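Local atomic coordinates of N-isopropylammelide isopropylaminohydrolase (Burkholderia multivorans ATCC 17616, PDB entry 6NBO), a protein that belongs to the amidohydrolase family of TIM-barrel metalloenzymes and carries zinc ions at the mouth of its barrel. Residues L178-A192 with I207-E221. Numbering follows the deposited sequence. Where two conformers were deposited one is given.
Sequences LAAGADLLGGLDPCA and IAERYGRGLDLHLHE. With ZN (zinc ion), chain B; EDO (1,2-ethanediol), chain K.
Asp-189 holds His-220 by both carboxylate oxygens. OD1 offers its syn lone pair to the backbone N of His-220 at 2.8 Å. OD2 takes His-220 ND1 at 2.9 Å, close to the imidazole plane. Carboxylate and ring stand 77° apart, and the ND1 bond fixes the rotation of the ring. The His-220 side chain lies about 4 Å from a second zinc ion.

OE2 of Glu-221 receives two backbone amides. Cys-191 N reaches its syn lone pair at 2.7 Å, and Ala-192 N comes from above the carboxylate plane. The extended side chain, with CG beside the backbone N (chi1 -63°), brings OE2 to the turn. Glu-221 OE1 bonds to Ser-229.

Between the parallel strands 184-188 and 215-219, Leu-185 N bonds to Gly-214 O, and Leu-185 O accepts from Asp-216 N. Gly-187 O takes His-218 N at 2.8 Å, and His-218 O takes Asp-189 N. A water accepts from His-218 ND1 and donates to Asp-216 O, both at 2.7 Å, and weakly accepts from Gly-187 N. This leaves NE2 for zinc, 2.3 Å away, which His-65, His-67 and Asp-304 also bind. Gly-186 O is buried without a partner.

At the other end, Arg-213 NH2 bonds to Leu-178 O at 3.2 Å, from the face opposite Gly-181 N. NH1 makes a weak, bent bond to Ala-182 O.

These bonds join neighbouring strands of one beta-alpha-beta unit of the barrel, connected by helix 197-211. The water helps to set the His-218 ring with NE2 on the zinc, while Asp-189 positions His-220 beside the metal centre.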
ATOM      1  N   LEU A 178      16.704  -6.152  -6.990  1.00 22.24           N
ATOM      2  CA  LEU A 178      16.450  -7.038  -5.857  1.00 25.42           C
ATOM      3  C   LEU A 178      17.698  -7.194  -5.001  1.00 29.31           C
ATOM      4  O   LEU A 178      17.633  -7.110  -3.768  1.00 27.18           O
ATOM      5  CB  LEU A 178      15.966  -8.400  -6.350  1.00 28.37           C
ATOM      6  CG  LEU A 178      14.684  -8.377  -7.178  1.00 27.92           C
ATOM      7  CD1 LEU A 178      14.294  -9.790  -7.583  1.00 25.53           C
ATOM      8  CD2 LEU A 178      13.552  -7.703  -6.422  1.00 25.25           C
ATOM      9  N   ALA A 179      18.850  -7.402  -5.637  1.00 27.89           N
ATOM     10  CA  ALA A 179      20.094  -7.514  -4.884  1.00 30.69           C
ATOM     11  C   ALA A 179      20.392  -6.247  -4.098  1.00 36.12           C
ATOM     12  O   ALA A 179      20.985  -6.313  -3.016  1.00 32.90           O
ATOM     13  CB  ALA A 179      21.252  -7.828  -5.827  1.00 31.25           C
ATOM     14  N   ALA A 180      19.999  -5.089  -4.620  1.00 32.31           N
ATOM     15  CA  ALA A 180      20.340  -3.830  -3.971  1.00 30.67           C
ATOM     16  C   ALA A 180      19.382  -3.455  -2.853  1.00 33.52           C
ATOM     17  O   ALA A 180      19.654  -2.493  -2.132  1.00 34.89           O
ATOM     18  CB  ALA A 180      20.372  -2.694  -4.997  1.00 33.77           C
ATOM     19  N   GLY A 181      18.262  -4.155  -2.701  1.00 36.23           N
ATOM     20  CA  GLY A 181      17.394  -3.836  -1.590  1.00 35.56           C
ATOM     21  C   GLY A 181      15.917  -3.767  -1.908  1.00 34.95           C
ATOM     22  O   GLY A 181      15.102  -3.675  -0.985  1.00 32.02           O
ATOM     23  N   ALA A 182      15.541  -3.798  -3.187  1.00 28.47           N
ATOM     24  CA  ALA A 182      14.125  -3.913  -3.503  1.00 27.12           C
ATOM     25  C   ALA A 182      13.602  -5.222  -2.924  1.00 25.11           C
ATOM     26  O   ALA A 182      14.277  -6.255  -2.976  1.00 31.11           O
ATOM     27  CB  ALA A 182      13.886  -3.854  -5.017  1.00 25.65           C
ATOM     28  N   ASP A 183      12.408  -5.168  -2.333  1.00 25.61           N
ATOM     29  CA  ASP A 183      11.859  -6.343  -1.659  1.00 22.21           C
ATOM     30  C   ASP A 183      11.139  -7.276  -2.621  1.00 25.93           C
ATOM     31  O   ASP A 183      11.197  -8.503  -2.461  1.00 28.29           O
ATOM     32  CB  ASP A 183      10.904  -5.901  -0.564  1.00 26.65           C
ATOM     33  CG  ASP A 183      11.574  -4.977   0.392  1.00 32.44           C
ATOM     34  OD1 ASP A 183      12.492  -5.446   1.070  1.00 30.80           O
ATOM     35  OD2 ASP A 183      11.259  -3.777   0.381  1.00 26.62           O
ATOM     36  N   LEU A 184      10.449  -6.709  -3.600  1.00 22.66           N
ATOM     37  CA  LEU A 184       9.524  -7.451  -4.445  1.00 26.47           C
ATOM     38  C   LEU A 184       9.799  -7.111  -5.897  1.00 21.71           C
ATOM     39  O   LEU A 184      10.295  -6.025  -6.210  1.00 22.17           O
ATOM     40  CB  LEU A 184       8.058  -7.101  -4.117  1.00 21.01           C
ATOM     41  CG  LEU A 184       7.599  -7.479  -2.708  1.00 28.33           C
ATOM     42  CD1 LEU A 184       6.331  -6.736  -2.353  1.00 36.02           C
ATOM     43  CD2 LEU A 184       7.370  -8.973  -2.628  1.00 28.27           C
ATOM     44  N   LEU A 185       9.463  -8.040  -6.786  1.00 23.39           N
ATOM     45  CA  LEU A 185       9.586  -7.785  -8.212  1.00 24.20           C
ATOM     46  C   LEU A 185       8.250  -7.297  -8.753  1.00 23.42           C
ATOM     47  O   LEU A 185       7.204  -7.876  -8.451  1.00 22.60           O
ATOM     48  CB  LEU A 185      10.036  -9.049  -8.949  1.00 25.05           C
ATOM     49  CG  LEU A 185      10.393  -8.840 -10.421  1.00 26.56           C
ATOM     50  CD1 LEU A 185      11.493  -7.782 -10.548  1.00 24.11           C
ATOM     51  CD2 LEU A 185      10.831 -10.165 -11.048  1.00 25.78           C
ATOM     52  N   GLY A 186       8.286  -6.237  -9.558  1.00 19.86           N
ATOM     53  CA  GLY A 186       7.108  -5.749 -10.235  1.00 19.95           C
ATOM     54  C   GLY A 186       7.106  -6.098 -11.718  1.00 25.19           C
ATOM     55  O   GLY A 186       7.994  -6.762 -12.239  1.00 25.27           O
ATOM     56  N   GLY A 187       6.071  -5.614 -12.393  1.00 22.73           N
ATOM     57  CA  GLY A 187       5.871  -5.913 -13.801  1.00 26.14           C
ATOM     58  C   GLY A 187       4.480  -5.491 -14.201  1.00 28.01           C
ATOM     59  O   GLY A 187       3.685  -5.038 -13.373  1.00 23.87           O
ATOM     60  N   LEU A 188       4.184  -5.636 -15.496  1.00 21.16           N
ATOM     61  CA  LEU A 188       2.875  -5.187 -15.946  1.00 22.42           C
ATOM     62  C   LEU A 188       2.469  -5.910 -17.222  1.00 24.48           C
ATOM     63  O   LEU A 188       3.309  -6.408 -17.975  1.00 25.23           O
ATOM     64  CB  LEU A 188       2.833  -3.672 -16.167  1.00 22.88           C
ATOM     65  CG  LEU A 188       3.495  -3.012 -17.381  1.00 28.77           C
ATOM     66  CD1 LEU A 188       3.165  -1.516 -17.396  1.00 32.60           C
ATOM     67  CD2 LEU A 188       5.009  -3.224 -17.376  1.00 28.25           C
ATOM     68  N   ASP A 189       1.146  -5.972 -17.427  1.00 25.36           N
ATOM     69  CA  ASP A 189       0.453  -6.279 -18.678  1.00 25.15           C
ATOM     70  C   ASP A 189       1.240  -7.189 -19.615  1.00 24.88           C
ATOM     71  O   ASP A 189       1.795  -6.735 -20.632  1.00 24.93           O
ATOM     72  CB  ASP A 189       0.084  -4.970 -19.357  1.00 26.71           C
ATOM     73  CG  ASP A 189      -0.735  -4.069 -18.441  1.00 30.22           C
ATOM     74  OD1 ASP A 189      -1.331  -4.592 -17.470  1.00 26.45           O
ATOM     75  OD2 ASP A 189      -0.786  -2.849 -18.681  1.00 32.73           O
ATOM     76  N   PRO A 190       1.262  -8.490 -19.321  1.00 23.92           N
ATOM     77  CA  PRO A 190       2.066  -9.421 -20.127  1.00 26.76           C
ATOM     78  C   PRO A 190       1.654  -9.457 -21.588  1.00 25.49           C
ATOM     79  O   PRO A 190       2.492  -9.745 -22.450  1.00 25.10           O
ATOM     80  CB  PRO A 190       1.822 -10.775 -19.437  1.00 27.31           C
ATOM     81  CG  PRO A 190       1.423 -10.409 -18.024  1.00 27.55           C
ATOM     82  CD  PRO A 190       0.614  -9.152 -18.177  1.00 24.41           C
ATOM     83  N   CYS A 191       0.390  -9.166 -21.899  1.00 25.33           N
ATOM     84  CA  CYS A 191      -0.038  -9.072 -23.292  1.00 24.27           C
ATOM     85  C   CYS A 191       0.134  -7.660 -23.848  1.00 25.37           C
ATOM     86  O   CYS A 191       0.821  -7.461 -24.852  1.00 25.97           O
ATOM     87  CB  CYS A 191      -1.505  -9.502 -23.440  1.00 27.25           C
ATOM     88  SG  CYS A 191      -1.805 -11.271 -23.284  1.00 27.19           S
ATOM     89  N   ALA A 192      -0.504  -6.678 -23.213  1.00 25.37           N
ATOM     90  CA  ALA A 192      -0.630  -5.355 -23.827  1.00 28.63           C
ATOM     91  C   ALA A 192       0.704  -4.623 -23.883  1.00 28.99           C
ATOM     92  O   ALA A 192       0.973  -3.879 -24.835  1.00 27.26           O
ATOM     93  CB  ALA A 192      -1.657  -4.517 -23.064  1.00 31.59           C
ATOM     94  N   ILE A 207      13.232 -14.406 -12.345  1.00 24.32           N
ATOM     95  CA  ILE A 207      14.048 -13.471 -11.576  1.00 28.60           C
ATOM     96  C   ILE A 207      13.662 -13.518 -10.106  1.00 28.51           C
ATOM     97  O   ILE A 207      14.523 -13.618  -9.226  1.00 32.50           O
ATOM     98  CB  ILE A 207      13.923 -12.048 -12.144  1.00 28.83           C
ATOM     99  CG1 ILE A 207      14.453 -12.001 -13.580  1.00 25.36           C
ATOM    100  CG2 ILE A 207      14.663 -11.030 -11.235  1.00 30.44           C
ATOM    101  CD1 ILE A 207      14.093 -10.707 -14.308  1.00 26.47           C
ATOM    102  N   ALA A 208      12.358 -13.466  -9.815  1.00 28.16           N
ATOM    103  CA  ALA A 208      11.925 -13.481  -8.422  1.00 31.49           C
ATOM    104  C   ALA A 208      12.330 -14.781  -7.741  1.00 34.55           C
ATOM    105  O   ALA A 208      12.774 -14.777  -6.585  1.00 32.57           O
ATOM    106  CB  ALA A 208      10.413 -13.284  -8.337  1.00 29.90           C
ATOM    107  N   GLU A 209      12.190 -15.902  -8.447  1.00 31.68           N
ATOM    108  CA  GLU A 209      12.560 -17.191  -7.875  1.00 37.71           C
ATOM    109  C   GLU A 209      14.042 -17.230  -7.536  1.00 39.58           C
ATOM    110  O   GLU A 209      14.440 -17.807  -6.519  1.00 39.38           O
ATOM    111  CB  GLU A 209      12.203 -18.315  -8.850  1.00 38.57           C
ATOM    112  CG  GLU A 209      12.538 -19.716  -8.359  1.00 59.13           C
ATOM    113  CD  GLU A 209      11.377 -20.376  -7.633  1.00 80.21           C
ATOM    114  OE1 GLU A 209      10.493 -19.652  -7.122  1.00 79.01           O
ATOM    115  OE2 GLU A 209      11.349 -21.625  -7.584  1.00 91.85           O
ATOM    116  N   ARG A 210      14.870 -16.607  -8.376  1.00 34.91           N
ATOM    117  CA  ARG A 210      16.309 -16.611  -8.139  0.53 39.00           C
ATOM    118  C   ARG A 210      16.669 -15.910  -6.835  1.00 36.33           C
ATOM    119  O   ARG A 210      17.595 -16.334  -6.136  1.00 32.53           O
ATOM    120  CB  ARG A 210      17.033 -15.955  -9.312  0.53 40.25           C
ATOM    121  CG  ARG A 210      18.488 -15.596  -9.036  0.53 50.39           C
ATOM    122  CD  ARG A 210      19.287 -15.600 -10.328  0.53 54.24           C
ATOM    123  NE  ARG A 210      18.549 -14.935 -11.396  0.53 52.77           N
ATOM    124  CZ  ARG A 210      18.899 -13.777 -11.944  0.53 47.36           C
ATOM    125  NH1 ARG A 210      20.001 -13.150 -11.545  0.53 51.88           N
ATOM    126  NH2 ARG A 210      18.150 -13.256 -12.901  0.53 23.29           N
ATOM    127  N   TYR A 211      15.956 -14.846  -6.487  1.00 31.63           N
ATOM    128  CA  TYR A 211      16.208 -14.121  -5.253  1.00 33.01           C
ATOM    129  C   TYR A 211      15.247 -14.515  -4.142  1.00 33.33           C
ATOM    130  O   TYR A 211      15.321 -13.947  -3.050  1.00 32.11           O
ATOM    131  CB  TYR A 211      16.140 -12.604  -5.517  1.00 29.53           C
ATOM    132  CG  TYR A 211      17.327 -12.165  -6.348  1.00 34.23           C
ATOM    133  CD1 TYR A 211      17.293 -12.231  -7.732  1.00 32.13           C
ATOM    134  CD2 TYR A 211      18.514 -11.758  -5.738  1.00 38.44           C
ATOM    135  CE1 TYR A 211      18.394 -11.864  -8.490  1.00 37.95           C
ATOM    136  CE2 TYR A 211      19.617 -11.394  -6.479  1.00 37.99           C
ATOM    137  CZ  TYR A 211      19.559 -11.450  -7.855  1.00 41.05           C
ATOM    138  OH  TYR A 211      20.664 -11.083  -8.592  1.00 40.94           O
ATOM    139  N   GLY A 212      14.375 -15.486  -4.388  1.00 32.50           N
ATOM    140  CA  GLY A 212      13.406 -15.920  -3.397  1.00 36.35           C
ATOM    141  C   GLY A 212      12.410 -14.852  -3.003  1.00 34.06           C
ATOM    142  O   GLY A 212      11.988 -14.796  -1.841  1.00 30.70           O
ATOM    143  N   ARG A 213      12.011 -14.005  -3.945  1.00 28.11           N
ATOM    144  CA  ARG A 213      11.152 -12.872  -3.633  1.00 28.39           C
ATOM    145  C   ARG A 213       9.764 -13.075  -4.215  1.00 32.29           C
ATOM    146  O   ARG A 213       9.561 -13.862  -5.142  1.00 28.81           O
ATOM    147  CB  ARG A 213      11.726 -11.558  -4.174  1.00 31.24           C
ATOM    148  CG  ARG A 213      13.164 -11.297  -3.804  1.00 30.25           C
ATOM    149  CD  ARG A 213      13.390 -11.114  -2.312  1.00 33.25           C
ATOM    150  NE  ARG A 213      14.823 -10.957  -2.090  1.00 35.22           N
ATOM    151  CZ  ARG A 213      15.473  -9.815  -2.275  1.00 38.93           C
ATOM    152  NH1 ARG A 213      14.812  -8.732  -2.656  1.00 36.55           N
ATOM    153  NH2 ARG A 213      16.781  -9.756  -2.086  1.00 38.35           N
ATOM    154  N   GLY A 214       8.813 -12.338  -3.655  1.00 25.79           N
ATOM    155  CA  GLY A 214       7.483 -12.274  -4.204  1.00 24.24           C
ATOM    156  C   GLY A 214       7.386 -11.265  -5.332  1.00 25.69           C
ATOM    157  O   GLY A 214       8.348 -10.579  -5.687  1.00 24.18           O
ATOM    158  N   LEU A 215       6.181 -11.174  -5.900  1.00 22.34           N
ATOM    159  CA  LEU A 215       5.900 -10.272  -7.008  1.00 22.46           C
ATOM    160  C   LEU A 215       4.621  -9.497  -6.736  1.00 22.73           C
ATOM    161  O   LEU A 215       3.701  -9.990  -6.074  1.00 27.28           O
ATOM    162  CB  LEU A 215       5.742 -11.018  -8.343  1.00 21.71           C
ATOM    163  CG  LEU A 215       6.925 -11.884  -8.766  1.00 23.08           C
ATOM    164  CD1 LEU A 215       6.711 -13.328  -8.317  1.00 23.09           C
ATOM    165  CD2 LEU A 215       7.092 -11.790 -10.254  1.00 29.37           C
ATOM    166  N   ASP A 216       4.579  -8.272  -7.254  1.00 24.03           N
ATOM    167  CA  ASP A 216       3.374  -7.446  -7.226  1.00 26.36           C
ATOM    168  C   ASP A 216       3.251  -6.866  -8.626  1.00 24.28           C
ATOM    169  O   ASP A 216       4.037  -5.992  -9.006  1.00 22.72           O
ATOM    170  CB  ASP A 216       3.467  -6.346  -6.157  1.00 22.90           C
ATOM    171  CG  ASP A 216       2.198  -5.512  -6.037  1.00 25.56           C
ATOM    172  OD1 ASP A 216       1.512  -5.289  -7.053  1.00 23.20           O
ATOM    173  OD2 ASP A 216       1.884  -5.066  -4.909  1.00 24.47           O
ATOM    174  N   LEU A 217       2.263  -7.339  -9.381  1.00 20.72           N
ATOM    175  CA  LEU A 217       2.177  -7.095 -10.817  1.00 22.33           C
ATOM    176  C   LEU A 217       1.019  -6.152 -11.118  1.00 23.13           C
ATOM    177  O   LEU A 217      -0.104  -6.395 -10.678  1.00 24.89           O
ATOM    178  CB  LEU A 217       2.001  -8.423 -11.568  1.00 18.59           C
ATOM    179  CG  LEU A 217       3.115  -9.439 -11.305  1.00 22.09           C
ATOM    180  CD1 LEU A 217       2.780 -10.778 -11.931  1.00 29.25           C
ATOM    181  CD2 LEU A 217       4.459  -8.915 -11.825  1.00 26.83           C
ATOM    182  N   HIS A 218       1.303  -5.067 -11.853  1.00 21.70           N
ATOM    183  CA  HIS A 218       0.257  -4.195 -12.380  1.00 22.84           C
ATOM    184  C   HIS A 218      -0.480  -4.916 -13.504  1.00 23.61           C
ATOM    185  O   HIS A 218       0.131  -5.289 -14.507  1.00 26.46           O
ATOM    186  CB  HIS A 218       0.856  -2.895 -12.936  1.00 24.00           C
ATOM    187  CG  HIS A 218       1.256  -1.887 -11.903  1.00 26.78           C
ATOM    188  ND1 HIS A 218       2.282  -2.102 -11.009  1.00 27.55           N
ATOM    189  CD2 HIS A 218       0.802  -0.630 -11.659  1.00 25.29           C
ATOM    190  CE1 HIS A 218       2.431  -1.031 -10.243  1.00 30.49           C
ATOM    191  NE2 HIS A 218       1.545  -0.123 -10.619  1.00 29.62           N
ATOM    192  N   LEU A 219      -1.795  -5.078 -13.381  1.00 21.67           N
ATOM    193  CA  LEU A 219      -2.577  -5.703 -14.444  1.00 22.94           C
ATOM    194  C   LEU A 219      -3.695  -4.739 -14.816  1.00 29.17           C
ATOM    195  O   LEU A 219      -4.753  -4.737 -14.177  1.00 27.34           O
ATOM    196  CB  LEU A 219      -3.122  -7.073 -14.020  1.00 21.50           C
ATOM    197  CG  LEU A 219      -3.733  -7.840 -15.202  1.00 27.50           C
ATOM    198  CD1 LEU A 219      -2.685  -8.078 -16.299  1.00 25.25           C
ATOM    199  CD2 LEU A 219      -4.358  -9.155 -14.769  1.00 28.89           C
ATOM    200  N   HIS A 220      -3.450  -3.917 -15.840  1.00 24.96           N
ATOM    201  CA  HIS A 220      -4.464  -3.006 -16.359  1.00 27.59           C
ATOM    202  C   HIS A 220      -5.303  -3.625 -17.462  1.00 28.64           C
ATOM    203  O   HIS A 220      -6.299  -3.015 -17.869  1.00 29.42           O
ATOM    204  CB  HIS A 220      -3.842  -1.740 -16.957  1.00 32.78           C
ATOM    205  CG  HIS A 220      -2.803  -1.096 -16.106  1.00 35.52           C
ATOM    206  ND1 HIS A 220      -1.455  -1.334 -16.274  1.00 38.91           N
ATOM    207  CD2 HIS A 220      -2.908  -0.200 -15.098  1.00 36.14           C
ATOM    208  CE1 HIS A 220      -0.774  -0.616 -15.398  1.00 37.25           C
ATOM    209  NE2 HIS A 220      -1.633   0.076 -14.671  1.00 36.61           N
ATOM    210  N   GLU A 221      -4.901  -4.781 -17.981  1.00 26.72           N
ATOM    211  CA  GLU A 221      -5.523  -5.314 -19.184  1.00 27.37           C
ATOM    212  C   GLU A 221      -7.001  -5.571 -18.942  1.00 29.69           C
ATOM    213  O   GLU A 221      -7.401  -6.096 -17.900  1.00 30.14           O
ATOM    214  CB  GLU A 221      -4.816  -6.591 -19.620  1.00 26.54           C
ATOM    215  CG  GLU A 221      -3.357  -6.365 -19.996  1.00 22.27           C
ATOM    216  CD  GLU A 221      -2.636  -7.659 -20.299  1.00 25.59           C
ATOM    217  OE1 GLU A 221      -3.219  -8.742 -20.064  1.00 26.14           O
ATOM    218  OE2 GLU A 221      -1.502  -7.598 -20.801  1.00 28.22           O
TER
HETATM  219 ZN    ZN B 401       0.544   1.701  -9.709  0.76 29.78          ZN
HETATM  220  C1  EDO K 410       8.253 -11.552  -0.116  1.00 48.62           C
HETATM  221  O1  EDO K 410       9.369 -11.970  -0.892  1.00 37.03           O
HETATM  222  C2  EDO K 410       6.977 -12.241  -0.561  1.00 41.99           C
HETATM  223  O2  EDO K 410       5.916 -11.578   0.123  1.00 42.18           O
HETATM  224  O   HOH W   1       4.423  -3.650 -10.304  1.00 27.13           O